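PDB 2W1K: putative sortase from Streptococcus pneumoniae, which probably acts as a class C sortase, a cysteine transpeptidase that joins pilin subunits during assembly of the pneumococcal pilus fibre. Local coordinates for residues A[149-154]-A[184-189]; A[108-113]-A[168-173]; A[7-12]-A[135-140]. One frame throughout, in Å; residues are numbered along the deposited sequence.

Contact 1 (A[149-154]-A[184-189]); sequences DTEIIL and RLLVNF
Strands 149-153 and 184-189 run antiparallel with axes 4.6 Å apart at their closest, Glu151 and Leu186 forming the middle of three hydrogen-bonded pairs, between Asp149 with Asn188 and Ile153 with Arg184. Asn188 ND2 serves two carboxylates of the partner strand. Asn188 ND2 gives one N-H to Asp149 OD1 at 2.7 Å, a nearly straight bond that meets the oxygen almost along its C-O axis. Asp149 can answer because its CG sits between the backbone N and the carbonyl carbon (chi1 67°), which swings OD1 to the amide of Asn188, its carboxylate plane 79° from that of the amide. The second N-H of Asn188 ND2 goes to Glu151 OE2 at 2.9 Å, using the anti lone pair along a more bent path (140° at the hydrogen). Arg107 adds a salt bridge to Glu151 OE2 and a hydrogen bond to Asn188 OD1, which also bonds to Thr171 OG1, so bonds at both ends of the amide hold its rotation. In the sortase fold this strand pair is part of the β-barrel wall, and Arg184, nine residues after Cys175, probably corresponds to the family's active-site arginine; here its guanidinium group reaches Asp43 in a salt bridge. Leu186 divides its branches, CD1 resting 4.0 Å from Ile153 CD1 and CD2 3.9 Å from the carboxylate carbon CD of Glu151. On the other face of the sheet, Ile152 CD1 touches Leu185 CD1 at 3.7 Å, while Thr150 CG2 lies alongside Val187 CG1 at 4.1 Å, both side chains pointing the same way.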
loop_
_atom_site.group_PDB
_atom_site.type_symbol
_atom_site.label_atom_id
_atom_site.label_comp_id
_atom_site.label_asym_id
_atom_site.label_seq_id
_atom_site.Cartn_x
_atom_site.Cartn_y
_atom_site.Cartn_z
ATOM N N ASP A 149 -4.402 -13.752 6.031
ATOM C CA ASP A 149 -5.113 -14.735 5.198
ATOM C C ASP A 149 -5.139 -14.205 3.748
ATOM O O ASP A 149 -4.588 -13.109 3.479
ATOM C CB ASP A 149 -6.546 -15.053 5.752
ATOM C CG ASP A 149 -7.493 -13.849 5.659
ATOM O OD1 ASP A 149 -7.234 -12.892 4.903
ATOM O OD2 ASP A 149 -8.509 -13.813 6.382
ATOM N N THR A 150 -5.736 -14.973 2.827
ATOM C CA THR A 150 -5.834 -14.589 1.428
ATOM C C THR A 150 -7.208 -14.878 0.848
ATOM O O THR A 150 -8.007 -15.617 1.380
ATOM C CB THR A 150 -4.723 -15.247 0.591
ATOM O OG1 THR A 150 -5.022 -16.634 0.435
ATOM C CG2 THR A 150 -3.401 -15.195 1.341
ATOM N N GLU A 151 -7.512 -14.231 -0.258
ATOM C CA GLU A 151 -8.704 -14.550 -1.030
ATOM C C GLU A 151 -8.438 -14.473 -2.494
ATOM O O GLU A 151 -7.524 -13.759 -2.940
ATOM C CB GLU A 151 -9.796 -13.535 -0.739
ATOM C CG GLU A 151 -9.852 -13.209 0.673
ATOM C CD GLU A 151 -10.746 -11.994 0.962
ATOM O OE1 GLU A 151 -11.890 -11.977 0.450
ATOM O OE2 GLU A 151 -10.314 -11.079 1.717
ATOM N N ILE A 152 -9.247 -15.194 -3.265
ATOM C CA ILE A 152 -9.267 -15.024 -4.713
ATOM C C ILE A 152 -10.599 -14.381 -5.049
ATOM O O ILE A 152 -11.634 -14.795 -4.552
ATOM C CB ILE A 152 -9.069 -16.332 -5.504
ATOM C CG1 ILE A 152 -7.691 -16.885 -5.229
ATOM C CG2 ILE A 152 -9.274 -16.092 -7.015
ATOM C CD1 ILE A 152 -6.633 -16.075 -5.818
ATOM N N ILE A 153 -10.582 -13.292 -5.829
ATOM C CA ILE A 153 -11.900 -12.719 -6.180
ATOM C C ILE A 153 -12.005 -12.481 -7.661
ATOM O O ILE A 153 -10.973 -12.524 -8.331
ATOM C CB ILE A 153 -12.184 -11.421 -5.373
ATOM C CG1 ILE A 153 -11.302 -10.234 -5.917
ATOM C CG2 ILE A 153 -12.091 -11.754 -3.849
ATOM C CD1 ILE A 153 -11.719 -8.887 -5.373
ATOM N N LEU A 154 -13.208 -12.182 -8.163
ATOM C CA LEU A 154 -13.395 -11.740 -9.564
ATOM C C LEU A 154 -13.198 -10.223 -9.624
ATOM O O LEU A 154 -13.581 -9.534 -8.661
ATOM C CB LEU A 154 -14.852 -12.061 -10.033
ATOM C CG LEU A 154 -15.270 -13.547 -10.113
ATOM C CD1 LEU A 154 -16.570 -13.727 -10.989
ATOM C CD2 LEU A 154 -14.103 -14.335 -10.670
ATOM N N ARG A 184 -8.300 -11.985 -9.148
ATOM C CA ARG A 184 -7.450 -11.073 -8.365
ATOM C C ARG A 184 -7.120 -11.837 -7.117
ATOM O O ARG A 184 -8.027 -12.336 -6.444
ATOM C CB ARG A 184 -8.153 -9.783 -8.029
ATOM C CG ARG A 184 -8.776 -9.107 -9.203
ATOM C CD ARG A 184 -7.645 -8.482 -10.028
ATOM N NE ARG A 184 -8.180 -7.807 -11.191
ATOM C CZ ARG A 184 -8.153 -8.306 -12.450
ATOM N NH1 ARG A 184 -7.628 -9.520 -12.750
ATOM N NH2 ARG A 184 -8.644 -7.576 -13.415
ATOM N N LEU A 185 -5.832 -11.954 -6.844
ATOM C CA LEU A 185 -5.354 -12.421 -5.540
ATOM C C LEU A 185 -5.317 -11.304 -4.433
ATOM O O LEU A 185 -4.678 -10.243 -4.562
ATOM C CB LEU A 185 -3.997 -13.124 -5.683
ATOM C CG LEU A 185 -3.282 -13.569 -4.379
ATOM C CD1 LEU A 185 -4.140 -14.512 -3.553
ATOM C CD2 LEU A 185 -1.953 -14.220 -4.684
ATOM N N LEU A 186 -5.976 -11.567 -3.332
ATOM C CA LEU A 186 -5.900 -10.641 -2.190
ATOM C C LEU A 186 -5.140 -11.277 -1.055
ATOM O O LEU A 186 -5.522 -12.311 -0.599
ATOM C CB LEU A 186 -7.295 -10.346 -1.654
ATOM C CG LEU A 186 -8.214 -9.272 -2.241
ATOM C CD1 LEU A 186 -8.114 -9.016 -3.734
ATOM C CD2 LEU A 186 -9.689 -9.357 -1.752
ATOM N N VAL A 187 -4.147 -10.581 -0.517
ATOM C CA VAL A 187 -3.454 -11.006 0.659
ATOM C C VAL A 187 -3.685 -9.921 1.760
ATOM O O VAL A 187 -3.312 -8.757 1.595
ATOM C CB VAL A 187 -1.907 -11.159 0.333
ATOM C CG1 VAL A 187 -1.213 -11.753 1.518
ATOM C CG2 VAL A 187 -1.646 -12.073 -0.951
ATOM N N ASN A 188 -4.356 -10.297 2.859
ATOM C CA ASN A 188 -4.700 -9.411 3.976
ATOM C C ASN A 188 -3.667 -9.443 5.063
ATOM O O ASN A 188 -3.158 -10.533 5.440
ATOM C CB ASN A 188 -6.107 -9.721 4.503
ATOM C CG ASN A 188 -7.112 -9.763 3.343
ATOM O OD1 ASN A 188 -7.178 -8.821 2.579
ATOM N ND2 ASN A 188 -7.752 -10.913 3.117
ATOM N N PHE A 189 -3.358 -8.255 5.569
ATOM C CA PHE A 189 -2.394 -8.136 6.631
ATOM C C PHE A 189 -3.032 -7.341 7.783
ATOM O O PHE A 189 -3.715 -6.363 7.504
ATOM C CB PHE A 189 -1.231 -7.270 6.124
ATOM C CG PHE A 189 -0.298 -7.981 5.172
ATOM C CD1 PHE A 189 -0.640 -8.141 3.806
ATOM C CD2 PHE A 189 0.939 -8.471 5.627
ATOM C CE1 PHE A 189 0.257 -8.806 2.909
ATOM C CE2 PHE A 189 1.834 -9.104 4.732
ATOM C CZ PHE A 189 1.478 -9.256 3.380
#

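Contact 2 (A[108-113]-A[168-173]); sequences SVIAGH and NIMTLI
Ile173 and Ala111 meet at the tightest apolar point of this parallel strand pair, with Ile173 CG2 only 3.3 Å from Ala111 CB. The long branch of Ile173 stands anti to its amide nitrogen (chi1 -175°), which leaves CG2 between the backbone N and the carbonyl carbon, pressed on the alanine. Val109 borders the same patch: its CG1 is 3.8 Å from Ile173 CG2, and its CG2 lies beside Thr171 CB at 4.0 Å. On the opposite face, with Ser108, Ile110 and Leu172, Met170 bends at its last torsion and lays its methyl CE near Ile110 CG1 (4.3 Å), while Leu172 CD1 approaches Ile110 CB. Between the two faces the backbones bond in true parallel fashion: Ser108 bridges Ile169 and Thr171, and Ile110 bridges Thr171 and Ile173 with 3.0 Å from Ile110 N to Thr171 O. Gly112 N carries the pairing on to Ile173 O. Ser108 OG, at one end of the pair, bonds to Pro98 O, and Thr171 OG1, on the Val109 face, to Asn188 OD1 and Arg107 NE. Thr171, Leu172 and Ile173 open the sortase TLxTC signature, which ends at Cys175, beside the strand that leads to His113, probably the family's active-site histidine. Strand 91-93 flanks 106-111 on the side away from 168-176, strand 183-196 flanks 168-176, and Leu134 of strand 133-137 packs on Met170 and Leu172.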
loop_
_atom_site.group_PDB
_atom_site.type_symbol
_atom_site.label_atom_id
_atom_site.label_comp_id
_atom_site.label_asym_id
_atom_site.label_seq_id
_atom_site.Cartn_x
_atom_site.Cartn_y
_atom_site.Cartn_z
ATOM N N SER A 108 -7.016 -0.739 3.878
ATOM C CA SER A 108 -6.381 0.122 2.875
ATOM C C SER A 108 -5.851 -0.864 1.807
ATOM O O SER A 108 -5.268 -1.911 2.184
ATOM C CB SER A 108 -5.185 0.882 3.486
ATOM O OG SER A 108 -4.470 1.596 2.455
ATOM N N VAL A 109 -6.079 -0.583 0.509
ATOM C CA VAL A 109 -5.766 -1.611 -0.578
ATOM C C VAL A 109 -4.678 -1.021 -1.452
ATOM O O VAL A 109 -4.825 0.107 -1.917
ATOM C CB VAL A 109 -7.001 -2.032 -1.443
ATOM C CG1 VAL A 109 -6.589 -3.154 -2.389
ATOM C CG2 VAL A 109 -8.125 -2.672 -0.523
ATOM N N ILE A 110 -3.585 -1.748 -1.611
ATOM C CA ILE A 110 -2.406 -1.308 -2.417
ATOM C C ILE A 110 -2.326 -2.365 -3.578
ATOM O O ILE A 110 -2.303 -3.601 -3.326
ATOM C CB ILE A 110 -1.080 -1.382 -1.625
ATOM C CG1 ILE A 110 -0.983 -0.492 -0.297
ATOM C CG2 ILE A 110 0.176 -1.066 -2.498
ATOM C CD1 ILE A 110 -1.460 0.813 -0.411
ATOM N N ALA A 111 -2.218 -1.895 -4.820
ATOM C CA ALA A 111 -2.127 -2.828 -5.917
ATOM C C ALA A 111 -0.685 -2.969 -6.454
ATOM O O ALA A 111 0.173 -2.079 -6.281
ATOM C CB ALA A 111 -3.127 -2.425 -7.048
ATOM N N GLY A 112 -0.375 -4.113 -7.066
ATOM C CA GLY A 112 0.845 -4.160 -7.840
ATOM C C GLY A 112 0.811 -5.230 -8.884
ATOM O O GLY A 112 0.100 -6.269 -8.705
ATOM N N HIS A 113 1.610 -5.021 -9.952
ATOM C CA HIS A 113 1.703 -6.024 -11.044
ATOM C C HIS A 113 2.277 -7.374 -10.720
ATOM O O HIS A 113 3.118 -7.525 -9.804
ATOM C CB HIS A 113 2.464 -5.451 -12.208
ATOM C CG HIS A 113 1.659 -4.506 -13.013
ATOM N ND1 HIS A 113 0.368 -4.816 -13.420
ATOM C CD2 HIS A 113 1.990 -3.331 -13.602
ATOM C CE1 HIS A 113 -0.066 -3.850 -14.213
ATOM N NE2 HIS A 113 0.914 -2.950 -14.362
ATOM N N ASN A 168 -7.828 -3.307 11.589
ATOM C CA ASN A 168 -7.074 -2.385 10.796
ATOM C C ASN A 168 -6.224 -3.245 9.838
ATOM O O ASN A 168 -5.337 -3.980 10.292
ATOM C CB ASN A 168 -6.216 -1.470 11.686
ATOM C CG ASN A 168 -5.525 -0.369 10.901
ATOM O OD1 ASN A 168 -4.502 -0.594 10.241
ATOM N ND2 ASN A 168 -6.061 0.852 10.990
ATOM N N ILE A 169 -6.469 -3.095 8.531
ATOM C CA ILE A 169 -5.978 -4.042 7.550
ATOM C C ILE A 169 -5.298 -3.344 6.411
ATOM O O ILE A 169 -5.688 -2.237 6.056
ATOM C CB ILE A 169 -7.170 -4.829 6.967
ATOM C CG1 ILE A 169 -7.982 -5.497 8.105
ATOM C CG2 ILE A 169 -6.701 -5.862 5.931
ATOM C CD1 ILE A 169 -7.304 -6.727 8.869
ATOM N N MET A 170 -4.256 -3.963 5.882
ATOM C CA MET A 170 -3.720 -3.557 4.603
ATOM C C MET A 170 -3.899 -4.749 3.667
ATOM O O MET A 170 -3.477 -5.893 4.060
ATOM C CB MET A 170 -2.219 -3.250 4.677
ATOM C CG MET A 170 -1.644 -2.783 3.317
ATOM S SD MET A 170 0.028 -2.169 3.510
ATOM C CE MET A 170 -0.362 -0.452 3.914
ATOM N N THR A 171 -4.578 -4.535 2.532
ATOM C CA THR A 171 -4.831 -5.673 1.609
ATOM C C THR A 171 -4.005 -5.440 0.348
ATOM O O THR A 171 -4.004 -4.315 -0.219
ATOM C CB THR A 171 -6.316 -5.838 1.232
ATOM O OG1 THR A 171 -7.077 -6.128 2.429
ATOM C CG2 THR A 171 -6.556 -6.950 0.111
ATOM N N LEU A 172 -3.181 -6.444 -0.013
ATOM C CA LEU A 172 -2.380 -6.425 -1.259
ATOM C C LEU A 172 -3.201 -7.085 -2.392
ATOM O O LEU A 172 -3.754 -8.182 -2.217
ATOM C CB LEU A 172 -1.076 -7.175 -1.055
ATOM C CG LEU A 172 0.061 -6.377 -0.404
ATOM C CD1 LEU A 172 -0.173 -5.093 0.395
ATOM C CD2 LEU A 172 1.289 -7.105 0.057
ATOM N N ILE A 173 -3.266 -6.436 -3.565
ATOM C CA ILE A 173 -4.017 -7.045 -4.667
ATOM C C ILE A 173 -3.138 -7.133 -5.911
ATOM O O ILE A 173 -2.434 -6.188 -6.244
ATOM C CB ILE A 173 -5.311 -6.219 -5.034
ATOM C CG1 ILE A 173 -6.102 -6.993 -6.123
ATOM C CG2 ILE A 173 -4.922 -4.749 -5.436
ATOM C CD1 ILE A 173 -7.559 -6.455 -6.350
#

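Contact 3 (A[7-12]-A[135-140]); sequences KGHATF and YYDNGQ
An Asx turn at Asp137, where strand 133-137 gives way to a tight reversal, is the docking point for His9 and Phe12 of helix 5-15. Such N-terminal helices packed on the sortase barrel are a feature of the pilus-building class C enzymes. The two carboxylate oxygens of Asp137 do different work. Asp137 OD1 closes the turn by accepting from Gly139 N at 2.8 Å, the donor standing above the carboxylate plane. Asp137 OD2 takes the imidazole N-H of His9, with NE2 2.7 Å away and the bond fairly straight at 163°. The acceptor lies close to the ring plane of His9, at its edge, but the histidine reaches OD2 on its anti side and 31° out of the carboxylate plane, with ring and carboxylate turned 58° from each other. Lys197 adds a salt bridge to OD2, so one oxygen is gripped by two donors, an arrangement likely to keep the carboxylate ionised. Phe12, one helical turn along, holds CG anti to its backbone N and drives its ring onto the turn itself: CE2 comes within 3.4 Å of Asp137 O and 3.5 Å of Gly139 N, both obliquely, while the ring edge at CZ meets Asn138 C at 3.8 Å. Gly139 has a positive phi, which lets the chain turn back beside this ring. Around the contact, His9 stacks on Phe210 and meets Tyr66 edge-to-face, and Phe12 also meets Tyr66, from the strand 65-69 that pairs with 133-137. Helix 18-34 touches Asn138 through Tyr21 and Gln25, and Asn138 bonds to Glu141 at the start of strand 141-153.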
loop_
_atom_site.group_PDB
_atom_site.type_symbol
_atom_site.label_atom_id
_atom_site.label_comp_id
_atom_site.label_asym_id
_atom_site.label_seq_id
_atom_site.Cartn_x
_atom_site.Cartn_y
_atom_site.Cartn_z
ATOM N N LYS A 7 17.756 4.000 -2.535
ATOM C CA LYS A 7 18.073 5.386 -2.774
ATOM C C LYS A 7 16.785 6.258 -2.801
ATOM O O LYS A 7 16.734 7.401 -2.296
ATOM C CB LYS A 7 18.888 5.516 -4.082
ATOM C CG LYS A 7 19.087 6.952 -4.538
ATOM C CD LYS A 7 20.026 7.670 -3.545
ATOM C CE LYS A 7 20.464 9.084 -4.034
ATOM N NZ LYS A 7 21.758 9.528 -3.382
ATOM N N GLY A 8 15.736 5.705 -3.389
ATOM C CA GLY A 8 14.494 6.406 -3.453
ATOM C C GLY A 8 13.942 6.547 -2.057
ATOM O O GLY A 8 13.447 7.596 -1.706
ATOM N N HIS A 9 14.046 5.465 -1.294
ATOM C CA HIS A 9 13.580 5.425 0.092
ATOM C C HIS A 9 14.356 6.466 0.891
ATOM O O HIS A 9 13.780 7.215 1.693
ATOM C CB HIS A 9 13.780 4.041 0.732
ATOM C CG HIS A 9 13.427 4.038 2.180
ATOM N ND1 HIS A 9 14.366 4.050 3.192
ATOM C CD2 HIS A 9 12.216 4.098 2.792
ATOM C CE1 HIS A 9 13.758 4.083 4.356
ATOM N NE2 HIS A 9 12.453 4.098 4.140
ATOM N N ALA A 10 15.667 6.515 0.714
ATOM C CA ALA A 10 16.391 7.469 1.547
ATOM C C ALA A 10 15.954 8.885 1.123
ATOM O O ALA A 10 15.793 9.764 1.986
ATOM C CB ALA A 10 17.965 7.300 1.503
ATOM N N THR A 11 15.729 9.118 -0.166
ATOM C CA THR A 11 15.307 10.477 -0.517
ATOM C C THR A 11 13.876 10.818 0.020
ATOM O O THR A 11 13.662 11.886 0.673
ATOM C CB THR A 11 15.534 10.869 -2.049
ATOM O OG1 THR A 11 14.284 10.918 -2.767
ATOM C CG2 THR A 11 16.577 9.946 -2.768
ATOM N N PHE A 12 12.923 9.904 -0.236
ATOM C CA PHE A 12 11.613 9.932 0.436
ATOM C C PHE A 12 11.770 10.359 1.877
ATOM O O PHE A 12 11.274 11.435 2.266
ATOM C CB PHE A 12 10.890 8.576 0.390
ATOM C CG PHE A 12 9.592 8.584 1.150
ATOM C CD1 PHE A 12 8.542 9.418 0.754
ATOM C CD2 PHE A 12 9.425 7.799 2.313
ATOM C CE1 PHE A 12 7.335 9.431 1.480
ATOM C CE2 PHE A 12 8.220 7.817 3.027
ATOM C CZ PHE A 12 7.186 8.643 2.602
ATOM N N TYR A 135 6.385 -4.084 6.398
ATOM C CA TYR A 135 6.666 -2.820 7.054
ATOM C C TYR A 135 6.308 -1.656 6.098
ATOM O O TYR A 135 6.647 -1.705 4.880
ATOM C CB TYR A 135 8.127 -2.738 7.399
ATOM C CG TYR A 135 8.548 -3.827 8.380
ATOM C CD1 TYR A 135 8.260 -3.704 9.713
ATOM C CD2 TYR A 135 9.233 -5.003 7.948
ATOM C CE1 TYR A 135 8.642 -4.635 10.604
ATOM C CE2 TYR A 135 9.597 -6.012 8.842
ATOM C CZ TYR A 135 9.332 -5.792 10.186
ATOM O OH TYR A 135 9.681 -6.685 11.163
ATOM N N TYR A 136 5.662 -0.608 6.663
ATOM C CA TYR A 136 5.202 0.447 5.841
ATOM C C TYR A 136 5.811 1.741 6.384
ATOM O O TYR A 136 5.589 2.098 7.522
ATOM C CB TYR A 136 3.609 0.491 5.844
ATOM C CG TYR A 136 3.125 1.629 5.019
ATOM C CD1 TYR A 136 3.009 1.509 3.634
ATOM C CD2 TYR A 136 2.826 2.878 5.597
ATOM C CE1 TYR A 136 2.616 2.590 2.818
ATOM C CE2 TYR A 136 2.474 3.986 4.795
ATOM C CZ TYR A 136 2.340 3.821 3.423
ATOM O OH TYR A 136 2.074 4.894 2.619
ATOM N N ASP A 137 6.488 2.526 5.568
ATOM C CA ASP A 137 7.126 3.718 6.101
ATOM C C ASP A 137 6.447 5.008 5.604
ATOM O O ASP A 137 6.391 5.225 4.365
ATOM C CB ASP A 137 8.604 3.633 5.715
ATOM C CG ASP A 137 9.434 4.727 6.318
ATOM O OD1 ASP A 137 8.890 5.697 6.921
ATOM O OD2 ASP A 137 10.694 4.607 6.169
ATOM N N ASN A 138 5.887 5.828 6.516
ATOM C CA ASN A 138 5.148 7.044 6.100
ATOM C C ASN A 138 6.053 8.228 6.208
ATOM O O ASN A 138 5.610 9.398 6.099
ATOM C CB ASN A 138 3.872 7.342 6.930
ATOM C CG ASN A 138 4.108 7.463 8.451
ATOM O OD1 ASN A 138 5.140 7.839 8.942
ATOM N ND2 ASN A 138 3.110 7.132 9.173
ATOM N N GLY A 139 7.321 7.945 6.452
ATOM C CA GLY A 139 8.289 9.046 6.623
ATOM C C GLY A 139 8.928 9.134 7.969
ATOM O O GLY A 139 10.164 9.043 8.090
ATOM N N GLN A 140 8.092 9.317 8.986
ATOM C CA GLN A 140 8.503 9.422 10.419
ATOM C C GLN A 140 8.209 8.237 11.267
ATOM O O GLN A 140 8.610 8.231 12.411
ATOM C CB GLN A 140 7.738 10.578 11.100
ATOM C CG GLN A 140 7.755 11.822 10.274
ATOM C CD GLN A 140 8.938 12.719 10.515
ATOM O OE1 GLN A 140 9.530 13.298 9.580
ATOM N NE2 GLN A 140 9.258 12.915 11.754
#

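In the fold
The three contacts illustrate how one sortase β-barrel can carry both a probable active-site wall and a docking surface. Contacts 1 and 2 are neighbours, their centres about 9 Å apart, joined where strands 168-176 and 183-196 pair. Contact 3 lies about 18 Å from contact 2 and 26 Å from contact 1, centre to centre. Along the chain, the segments of contact 2 alternate with those of contacts 1 and 3, while contact 3 closes before contact 1 opens. Strand 133-137 borders strand 141-153, so all three share the sheet, and Met170 of contact 2 packs on Tyr136. Helix 5-15 is thus fastened at the far side of the barrel from contact 1.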